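Local coordinates for C-glycoside 3-oxidase (Microbacterium trichothecenolyticum, PDB 7DVE), which oxidises the C3 hydroxyl of the sugar in C-glycosides such as isoorientin and mangiferin, using bound FAD and passing the electrons to oxygen to give hydrogen peroxide, at residues Ala22-Ile27 against Arg499-Ile504; Gly208-Ser213 against Leu324-Gly329; Asp376-Asp381 against His401-Asp406. One frame throughout, in Å; residues are numbered along the deposited sequence.

Contact 1 (Ala22-Ile27 against Arg499-Ile504)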
loop_
_atom_site.group_PDB
_atom_site.type_symbol
_atom_site.label_atom_id
_atom_site.label_comp_id
_atom_site.label_asym_id
_atom_site.label_seq_id
_atom_site.Cartn_x
_atom_site.Cartn_y
_atom_site.Cartn_z
ATOM N N ALA A 22 -7.001 -8.986 -2.703
ATOM C CA ALA A 22 -6.405 -10.137 -3.374
ATOM C C ALA A 22 -5.899 -11.163 -2.370
ATOM O O ALA A 22 -5.984 -12.365 -2.622
ATOM C CB ALA A 22 -5.269 -9.706 -4.309
ATOM N N THR A 23 -5.355 -10.715 -1.231
ATOM C CA THR A 23 -4.876 -11.684 -0.254
ATOM C C THR A 23 -6.026 -12.550 0.233
ATOM O O THR A 23 -5.903 -13.780 0.324
ATOM C CB THR A 23 -4.198 -10.985 0.923
ATOM O OG1 THR A 23 -2.966 -10.416 0.484
ATOM C CG2 THR A 23 -3.899 -11.996 2.037
ATOM N N TYR A 24 -7.160 -11.916 0.554
ATOM C CA TYR A 24 -8.319 -12.712 0.957
ATOM C C TYR A 24 -8.708 -13.706 -0.133
ATOM O O TYR A 24 -8.958 -14.890 0.144
ATOM C CB TYR A 24 -9.498 -11.809 1.307
ATOM C CG TYR A 24 -9.456 -11.310 2.727
ATOM C CD1 TYR A 24 -8.671 -10.211 3.072
ATOM C CD2 TYR A 24 -10.183 -11.935 3.723
ATOM C CE1 TYR A 24 -8.627 -9.743 4.373
ATOM C CE2 TYR A 24 -10.149 -11.471 5.034
ATOM C CZ TYR A 24 -9.364 -10.384 5.346
ATOM O OH TYR A 24 -9.326 -9.921 6.627
ATOM N N ALA A 25 -8.751 -13.245 -1.387
ATOM C CA ALA A 25 -9.127 -14.138 -2.485
ATOM C C ALA A 25 -8.178 -15.326 -2.587
ATOM O O ALA A 25 -8.615 -16.479 -2.701
ATOM C CB ALA A 25 -9.163 -13.378 -3.811
ATOM N N ARG A 26 -6.871 -15.073 -2.526
ATOM C CA ARG A 26 -5.924 -16.169 -2.711
ATOM C C ARG A 26 -5.943 -17.137 -1.533
ATOM O O ARG A 26 -5.884 -18.364 -1.728
ATOM C CB ARG A 26 -4.513 -15.640 -2.936
ATOM C CG ARG A 26 -3.634 -16.672 -3.682
ATOM C CD ARG A 26 -2.516 -17.160 -2.794
ATOM N NE ARG A 26 -1.524 -17.988 -3.463
ATOM C CZ ARG A 26 -0.522 -17.513 -4.190
ATOM N NH1 ARG A 26 -0.477 -16.246 -4.558
ATOM N NH2 ARG A 26 0.450 -18.333 -4.567
ATOM N N ILE A 27 -6.027 -16.621 -0.302
ATOM C CA ILE A 27 -6.005 -17.536 0.831
ATOM C C ILE A 27 -7.269 -18.361 0.872
ATOM O O ILE A 27 -7.238 -19.526 1.278
ATOM C CB ILE A 27 -5.782 -16.803 2.162
ATOM C CG1 ILE A 27 -4.453 -16.059 2.129
ATOM C CG2 ILE A 27 -5.809 -17.815 3.328
ATOM C CD1 ILE A 27 -3.267 -17.003 2.340
ATOM N N ARG A 499 -4.099 -13.484 8.177
ATOM C CA ARG A 499 -4.793 -13.980 9.373
ATOM C C ARG A 499 -6.311 -13.900 9.202
ATOM O O ARG A 499 -7.041 -14.847 9.520
ATOM C CB ARG A 499 -4.367 -13.225 10.632
ATOM C CG ARG A 499 -4.854 -13.963 11.876
ATOM C CD ARG A 499 -4.622 -13.244 13.178
ATOM N NE ARG A 499 -5.653 -13.661 14.114
ATOM C CZ ARG A 499 -5.504 -13.722 15.429
ATOM N NH1 ARG A 499 -4.373 -13.369 16.014
ATOM N NH2 ARG A 499 -6.515 -14.153 16.174
ATOM N N GLY A 500 -6.805 -12.783 8.676
ATOM C CA GLY A 500 -8.251 -12.639 8.525
ATOM C C GLY A 500 -8.860 -13.677 7.595
ATOM O O GLY A 500 -9.899 -14.270 7.898
ATOM N N ALA A 501 -8.226 -13.898 6.440
ATOM C CA ALA A 501 -8.731 -14.871 5.476
ATOM C C ALA A 501 -8.627 -16.297 6.004
ATOM O O ALA A 501 -9.511 -17.120 5.731
ATOM C CB ALA A 501 -7.984 -14.734 4.150
ATOM N N ARG A 502 -7.578 -16.607 6.770
ATOM C CA ARG A 502 -7.529 -17.909 7.431
ATOM C C ARG A 502 -8.687 -18.072 8.400
ATOM O O ARG A 502 -9.262 -19.160 8.519
ATOM C CB ARG A 502 -6.209 -18.074 8.172
ATOM C CG ARG A 502 -5.029 -18.224 7.293
ATOM C CD ARG A 502 -3.795 -18.238 8.147
ATOM N NE ARG A 502 -2.690 -18.898 7.467
ATOM C CZ ARG A 502 -1.475 -19.012 7.975
ATOM N NH1 ARG A 502 -1.180 -18.532 9.174
ATOM N NH2 ARG A 502 -0.532 -19.618 7.263
ATOM N N HIS A 503 -9.039 -16.999 9.117
ATOM C CA HIS A 503 -10.182 -17.081 10.024
ATOM C C HIS A 503 -11.478 -17.350 9.266
ATOM O O HIS A 503 -12.288 -18.193 9.679
ATOM C CB HIS A 503 -10.317 -15.808 10.858
ATOM C CG HIS A 503 -11.338 -15.940 11.945
ATOM N ND1 HIS A 503 -12.554 -15.289 11.917
ATOM C CD2 HIS A 503 -11.349 -16.705 13.060
ATOM C CE1 HIS A 503 -13.257 -15.623 12.980
ATOM N NE2 HIS A 503 -12.549 -16.485 13.688
ATOM N N ILE A 504 -11.694 -16.641 8.158
ATOM C CA ILE A 504 -12.907 -16.877 7.371
ATOM C C ILE A 504 -12.940 -18.319 6.857
ATOM O O ILE A 504 -13.998 -18.962 6.845
ATOM C CB ILE A 504 -13.023 -15.849 6.227
ATOM C CG1 ILE A 504 -13.348 -14.463 6.785
ATOM C CG2 ILE A 504 -14.095 -16.251 5.225
ATOM C CD1 ILE A 504 -13.461 -13.409 5.720
#
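The methyl of Ala501 fits between Tyr24 and Ile27. The packing is apolar on both sides: CB of Ala501 lies 3.6 Å from ring carbon CD2 of Tyr24 and 3.6 Å from branch carbon CB of Ile27. Residues 24 and 27 are roughly one helical turn apart and so present their side chains on the same flank. Tyr24 has its ring swung beside its own backbone N, CG anti to the carbonyl carbon (chi1 -85°), and this carries the ring across to the other helix. There CE2 of Tyr24 comes within 3.4 Å of the backbone N of Ala501, an oblique approach to the main chain. At the ring edge, close to its plane, the methyl CD1 of Ile504 sits 3.9 Å from CE2 of Tyr24. The CG2 methyl of Ile27 lies 4.1 Å from CG of Arg502.

No hydrogen bond joins the two segments. The Tyr24 hydroxyl ends 3.5 Å from CA of Gly500, buried and with no polar partner in the model. A beta carbon on that glycine would fall on top of OH, so the missing side chain is what makes room for the phenol. Polar ends find partners outside the two segments: Arg502 forms a salt bridge with Glu152, and the buried Thr23 OG1 hydrogen-bonds to Pro19 O.

The axes of segments 22-27 and 499-504 approach to 8.7 Å and cross at -41°, both helices running broadly the same way. Helix 19-31 follows strand 12-15 in the Rossmann-type FAD-binding domain, and the C-terminal helix 490-510 lies alongside it. Helix 149-161 packs on both, through Leu160 against Thr23 and Leu153 against Arg502, while helix 215-224 meets Ala22 and Arg26.

Contact 2 (Gly208-Ser213 against Leu324-Gly329); sequences GPLVWS and LSEYTG
Leu324 and Trp212 each turn CG beside their own backbone N, anti to the carbonyl carbon (chi1 -43° in Leu324), and these torsions lay the leucine fork against the indole. The side chains cross at about a right angle. The CD1 methyl of Leu324 stands over one face of the benzene half, a CH-pi contact of 3.7 Å to the centroid of the six-membered ring, and its closest ring atom is CZ2 of Trp212 at 3.6 Å. The other branch works on the pyrrole side: CD2 of Leu324 comes 3.4 Å from NE1 of Trp212, so both methyls lie on the same side of the indole plane and meet it together at CE2.

A single hydrogen bond accompanies this packing. Leu324 N donates to Leu210 O over 2.9 Å, fairly bent at 142° and tilted 25° from the carbonyl plane. Leu324 thus takes hold of the short strand 210-212 twice, by its backbone at Leu210 and by its side chain at Trp212. Further along the loop the carboxylate of Glu326 swings back until OE2 is 4.2 Å from CB of Leu210. Its charge is met by Arg204 in a salt bridge, and Arg204 also packs on Leu210.

Strand 210-212 runs antiparallel to strand 196-204, whose Leu200 touches Trp212, while the ring of His53 also meets the indole. The loop containing Leu324 leads on to strand 330-333, another neighbour of 196-204. The contact therefore lies at the edge of the antiparallel sheet that in GMC oxidoreductases forms the substrate domain, close to the flavin site: the Trp212 side chain lies about 4 Å from that of the FAD-binding Thr129.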
loop_
_atom_site.group_PDB
_atom_site.type_symbol
_atom_site.label_atom_id
_atom_site.label_comp_id
_atom_site.label_asym_id
_atom_site.label_seq_id
_atom_site.Cartn_x
_atom_site.Cartn_y
_atom_site.Cartn_z
ATOM N N GLY A 208 11.982 -11.968 -19.903
ATOM C CA GLY A 208 13.224 -11.409 -19.415
ATOM C C GLY A 208 13.110 -10.310 -18.370
ATOM O O GLY A 208 13.678 -10.412 -17.278
ATOM N N PRO A 209 12.423 -9.216 -18.708
ATOM C CA PRO A 209 12.461 -8.015 -17.853
ATOM C C PRO A 209 11.936 -8.195 -16.434
ATOM O O PRO A 209 10.884 -8.784 -16.201
ATOM C CB PRO A 209 11.606 -7.006 -18.632
ATOM C CG PRO A 209 11.232 -7.726 -19.985
ATOM C CD PRO A 209 12.177 -8.856 -20.115
ATOM N N LEU A 210 12.691 -7.641 -15.492
ATOM C CA LEU A 210 12.246 -7.390 -14.124
ATOM C C LEU A 210 11.105 -6.369 -14.086
ATOM O O LEU A 210 11.150 -5.372 -14.807
ATOM C CB LEU A 210 13.425 -6.844 -13.333
ATOM C CG LEU A 210 13.568 -7.119 -11.851
ATOM C CD1 LEU A 210 13.498 -8.608 -11.577
ATOM C CD2 LEU A 210 14.889 -6.530 -11.360
ATOM N N VAL A 211 10.115 -6.590 -13.205
ATOM C CA VAL A 211 8.941 -5.719 -13.097
ATOM C C VAL A 211 8.249 -5.927 -11.745
ATOM O O VAL A 211 8.298 -7.009 -11.163
ATOM C CB VAL A 211 7.963 -5.964 -14.274
ATOM C CG1 VAL A 211 7.268 -7.321 -14.125
ATOM C CG2 VAL A 211 6.938 -4.822 -14.352
ATOM N N TRP A 212 7.595 -4.871 -11.247
ATOM C CA TRP A 212 6.919 -4.915 -9.943
ATOM C C TRP A 212 5.746 -5.900 -9.943
ATOM O O TRP A 212 5.042 -6.073 -10.944
ATOM C CB TRP A 212 6.401 -3.517 -9.547
ATOM C CG TRP A 212 7.454 -2.448 -9.584
ATOM C CD1 TRP A 212 7.460 -1.328 -10.371
ATOM C CD2 TRP A 212 8.672 -2.399 -8.820
ATOM N NE1 TRP A 212 8.608 -0.597 -10.160
ATOM C CE2 TRP A 212 9.363 -1.225 -9.206
ATOM C CE3 TRP A 212 9.248 -3.235 -7.853
ATOM C CZ2 TRP A 212 10.588 -0.858 -8.646
ATOM C CZ3 TRP A 212 10.468 -2.872 -7.302
ATOM C CH2 TRP A 212 11.128 -1.692 -7.702
ATOM N N SER A 213 5.529 -6.519 -8.785
ATOM C CA SER A 213 4.501 -7.530 -8.560
ATOM C C SER A 213 3.330 -6.923 -7.795
ATOM O O SER A 213 3.530 -6.169 -6.843
ATOM C CB SER A 213 5.073 -8.704 -7.755
ATOM O OG SER A 213 6.064 -9.402 -8.488
ATOM N N LEU A 324 12.079 -2.763 -15.525
ATOM C CA LEU A 324 13.010 -1.872 -14.864
ATOM C C LEU A 324 14.406 -2.041 -15.433
ATOM O O LEU A 324 14.752 -3.066 -16.023
ATOM C CB LEU A 324 13.053 -2.125 -13.356
ATOM C CG LEU A 324 11.750 -2.354 -12.601
ATOM C CD1 LEU A 324 12.013 -2.934 -11.182
ATOM C CD2 LEU A 324 11.001 -1.067 -12.545
ATOM N N SER A 325 15.203 -1.004 -15.248
ATOM C CA SER A 325 16.623 -1.108 -15.485
ATOM C C SER A 325 17.288 -1.756 -14.276
ATOM O O SER A 325 16.688 -1.913 -13.205
ATOM C CB SER A 325 17.213 0.268 -15.711
ATOM O OG SER A 325 17.064 0.977 -14.486
ATOM N N GLU A 326 18.559 -2.107 -14.438
ATOM C CA GLU A 326 19.290 -2.814 -13.397
ATOM C C GLU A 326 20.543 -2.008 -13.144
ATOM O O GLU A 326 21.584 -2.273 -13.744
ATOM C CB GLU A 326 19.566 -4.270 -13.811
ATOM C CG GLU A 326 18.206 -5.006 -13.987
ATOM C CD GLU A 326 18.304 -6.487 -14.239
ATOM O OE1 GLU A 326 19.302 -7.112 -13.833
ATOM O OE2 GLU A 326 17.360 -7.024 -14.852
ATOM N N TYR A 327 20.422 -1.006 -12.280
ATOM C CA TYR A 327 21.573 -0.207 -11.885
ATOM C C TYR A 327 21.907 -0.544 -10.438
ATOM O O TYR A 327 22.369 -1.656 -10.176
ATOM C CB TYR A 327 21.319 1.296 -12.106
ATOM C CG TYR A 327 21.079 1.635 -13.576
ATOM C CD1 TYR A 327 21.959 1.208 -14.568
ATOM C CD2 TYR A 327 19.969 2.366 -13.971
ATOM C CE1 TYR A 327 21.732 1.498 -15.900
ATOM C CE2 TYR A 327 19.741 2.662 -15.306
ATOM C CZ TYR A 327 20.615 2.230 -16.256
ATOM O OH TYR A 327 20.365 2.520 -17.574
ATOM N N THR A 328 21.687 0.373 -9.499
ATOM C CA THR A 328 22.090 0.137 -8.117
ATOM C C THR A 328 21.038 -0.596 -7.297
ATOM O O THR A 328 21.349 -1.041 -6.190
ATOM C CB THR A 328 22.433 1.460 -7.390
ATOM O OG1 THR A 328 21.320 2.355 -7.450
ATOM C CG2 THR A 328 23.670 2.126 -7.976
ATOM N N GLY A 329 19.811 -0.732 -7.792
ATOM C CA GLY A 329 18.798 -1.426 -7.018
ATOM C C GLY A 329 18.162 -0.547 -5.950
ATOM O O GLY A 329 18.018 0.676 -6.102
#

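Contact 3 (Asp376-Asp381 against His401-Asp406); sequences DLQASD and HYTLSD
Asp381 OD1 is gripped twice. The backbone N of Thr403 donates to it over 3.0 Å, nearly straight at 161°, on the syn side but tilted out of the carboxylate plane, and a water donates from 2.6 Å. The same water bonds to Ser380 OG and to Thr403 OG1, both at 2.6 Å, and so bridges the two loops. The Asp381 carboxylate lies obliquely against the Tyr402 ring, Asp381 CG 3.9 Å from Tyr402 CD1 and the planes 33° apart, while CA of Asp381 makes a CA-H...O contact of 3.2 Å to His401 O. Lys375 forms a salt bridge with Asp381 OD2 and a cation-pi contact with Tyr402. Replacing Asp381 by alanine removes the carboxylate and would probably leave the Thr403 amide and the bridging water without this acceptor, and Lys375 without this countercharge.

At the other end Ser405 OG donates to Asp376 OD2 at 2.7 Å, reaching it from above the carboxylate plane; Arg407 pairs with the same oxygen. Ser405 is the N-cap of helix 406-424: its side chain caps a backbone N of the first turn while Asp408 accepts from Ser405 N, the reciprocal pattern of a capping box.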
loop_
_atom_site.group_PDB
_atom_site.type_symbol
_atom_site.label_atom_id
_atom_site.label_comp_id
_atom_site.label_asym_id
_atom_site.label_seq_id
_atom_site.Cartn_x
_atom_site.Cartn_y
_atom_site.Cartn_z
ATOM N N ASP A 376 3.183 10.698 15.402
ATOM C CA ASP A 376 2.608 10.812 16.735
ATOM C C ASP A 376 1.101 10.629 16.607
ATOM O O ASP A 376 0.395 11.540 16.158
ATOM C CB ASP A 376 2.953 12.176 17.327
ATOM C CG ASP A 376 2.354 12.397 18.714
ATOM O OD1 ASP A 376 1.477 11.621 19.138
ATOM O OD2 ASP A 376 2.779 13.355 19.387
ATOM N N LEU A 377 0.599 9.465 17.000
ATOM C CA LEU A 377 -0.806 9.151 16.764
ATOM C C LEU A 377 -1.727 10.018 17.615
ATOM O O LEU A 377 -1.459 10.285 18.790
ATOM C CB LEU A 377 -1.063 7.671 17.033
ATOM C CG LEU A 377 -0.206 6.724 16.174
ATOM C CD1 LEU A 377 -0.577 5.299 16.454
ATOM C CD2 LEU A 377 -0.388 7.017 14.725
ATOM N N GLN A 378 -2.819 10.467 17.007
ATOM C CA GLN A 378 -3.765 11.362 17.653
ATOM C C GLN A 378 -5.182 10.906 17.347
ATOM O O GLN A 378 -5.462 10.420 16.249
ATOM C CB GLN A 378 -3.564 12.809 17.190
ATOM C CG GLN A 378 -2.225 13.401 17.605
ATOM C CD GLN A 378 -1.985 14.789 17.032
ATOM O OE1 GLN A 378 -2.066 15.006 15.820
ATOM N NE2 GLN A 378 -1.671 15.728 17.901
ATOM N N ALA A 379 -6.065 11.031 18.338
ATOM C CA ALA A 379 -7.477 10.755 18.096
ATOM C C ALA A 379 -8.058 11.700 17.053
ATOM O O ALA A 379 -8.909 11.291 16.249
ATOM C CB ALA A 379 -8.276 10.851 19.398
ATOM N N SER A 380 -7.600 12.954 17.029
ATOM C CA SER A 380 -8.207 13.939 16.143
ATOM C C SER A 380 -7.697 13.840 14.713
ATOM O O SER A 380 -8.316 14.406 13.810
ATOM C CB SER A 380 -7.962 15.346 16.677
ATOM O OG SER A 380 -6.573 15.586 16.767
ATOM N N ASP A 381 -6.580 13.151 14.485
ATOM C CA ASP A 381 -6.164 12.844 13.124
ATOM C C ASP A 381 -7.147 11.832 12.556
ATOM O O ASP A 381 -7.126 10.664 12.952
ATOM C CB ASP A 381 -4.740 12.287 13.103
ATOM C CG ASP A 381 -3.680 13.312 13.535
ATOM O OD1 ASP A 381 -3.906 14.531 13.395
ATOM O OD2 ASP A 381 -2.598 12.889 14.009
ATOM N N HIS A 401 -8.793 15.664 8.790
ATOM C CA HIS A 401 -8.314 16.412 9.947
ATOM C C HIS A 401 -6.934 15.874 10.307
ATOM O O HIS A 401 -6.791 14.686 10.608
ATOM C CB HIS A 401 -9.264 16.272 11.137
ATOM C CG HIS A 401 -10.605 16.915 10.941
ATOM N ND1 HIS A 401 -10.853 18.227 11.279
ATOM C CD2 HIS A 401 -11.787 16.408 10.516
ATOM C CE1 HIS A 401 -12.119 18.514 11.035
ATOM N NE2 HIS A 401 -12.710 17.429 10.572
ATOM N N TYR A 402 -5.932 16.746 10.310
ATOM C CA TYR A 402 -4.569 16.260 10.452
ATOM C C TYR A 402 -3.676 17.374 10.967
ATOM O O TYR A 402 -3.591 18.447 10.359
ATOM C CB TYR A 402 -4.050 15.743 9.131
ATOM C CG TYR A 402 -2.935 14.742 9.254
ATOM C CD1 TYR A 402 -3.190 13.422 9.638
ATOM C CD2 TYR A 402 -1.621 15.107 8.978
ATOM C CE1 TYR A 402 -2.164 12.503 9.737
ATOM C CE2 TYR A 402 -0.595 14.201 9.087
ATOM C CZ TYR A 402 -0.866 12.898 9.456
ATOM O OH TYR A 402 0.174 11.994 9.548
ATOM N N THR A 403 -2.994 17.102 12.070
ATOM C CA THR A 403 -2.119 18.063 12.713
ATOM C C THR A 403 -0.795 17.379 13.037
ATOM O O THR A 403 -0.762 16.216 13.444
ATOM C CB THR A 403 -2.777 18.666 13.989
ATOM O OG1 THR A 403 -3.240 17.621 14.881
ATOM C CG2 THR A 403 -3.958 19.561 13.603
ATOM N N LEU A 404 0.291 18.105 12.801
ATOM C CA LEU A 404 1.617 17.723 13.254
ATOM C C LEU A 404 1.811 18.210 14.683
ATOM O O LEU A 404 1.679 19.407 14.957
ATOM C CB LEU A 404 2.676 18.329 12.333
ATOM C CG LEU A 404 2.700 17.828 10.879
ATOM C CD1 LEU A 404 4.020 18.149 10.182
ATOM C CD2 LEU A 404 2.395 16.348 10.807
ATOM N N SER A 405 2.112 17.291 15.595
ATOM C CA SER A 405 2.488 17.697 16.939
ATOM C C SER A 405 3.958 18.120 16.952
ATOM O O SER A 405 4.695 17.938 15.975
ATOM C CB SER A 405 2.234 16.565 17.937
ATOM O OG SER A 405 3.200 15.535 17.791
ATOM N N ASP A 406 4.380 18.703 18.080
ATOM C CA ASP A 406 5.778 19.082 18.257
ATOM C C ASP A 406 6.706 17.880 18.166
ATOM O O ASP A 406 7.848 17.999 17.695
ATOM C CB ASP A 406 5.941 19.761 19.600
ATOM C CG ASP A 406 4.836 20.757 19.868
ATOM O OD1 ASP A 406 3.675 20.291 20.045
ATOM O OD2 ASP A 406 5.108 21.977 19.889
HETATM O O HOH W 1 -5.414 16.304 14.544
#

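From the N terminus the chain first makes strand 12-15 and enters helix 19-31, where contact 1 opens; it closes only at the C-terminal helix 490-510, so this one contact spans nearly the whole chain and brings its two ends together in the FAD-binding domain. Both other contacts fall within that span. Contact 2 opens at strand 210-212 and closes 111 residues later, in the loop before strand 330-333, beside the antiparallel sheet. Contact 3 then opens and closes in turn, joining the loop after strand 366-373 to the start of helix 406-424. Contacts 2 and 3 neither nest nor cross, and lie on opposite sides of the chain's centre, their centres 37 Å apart.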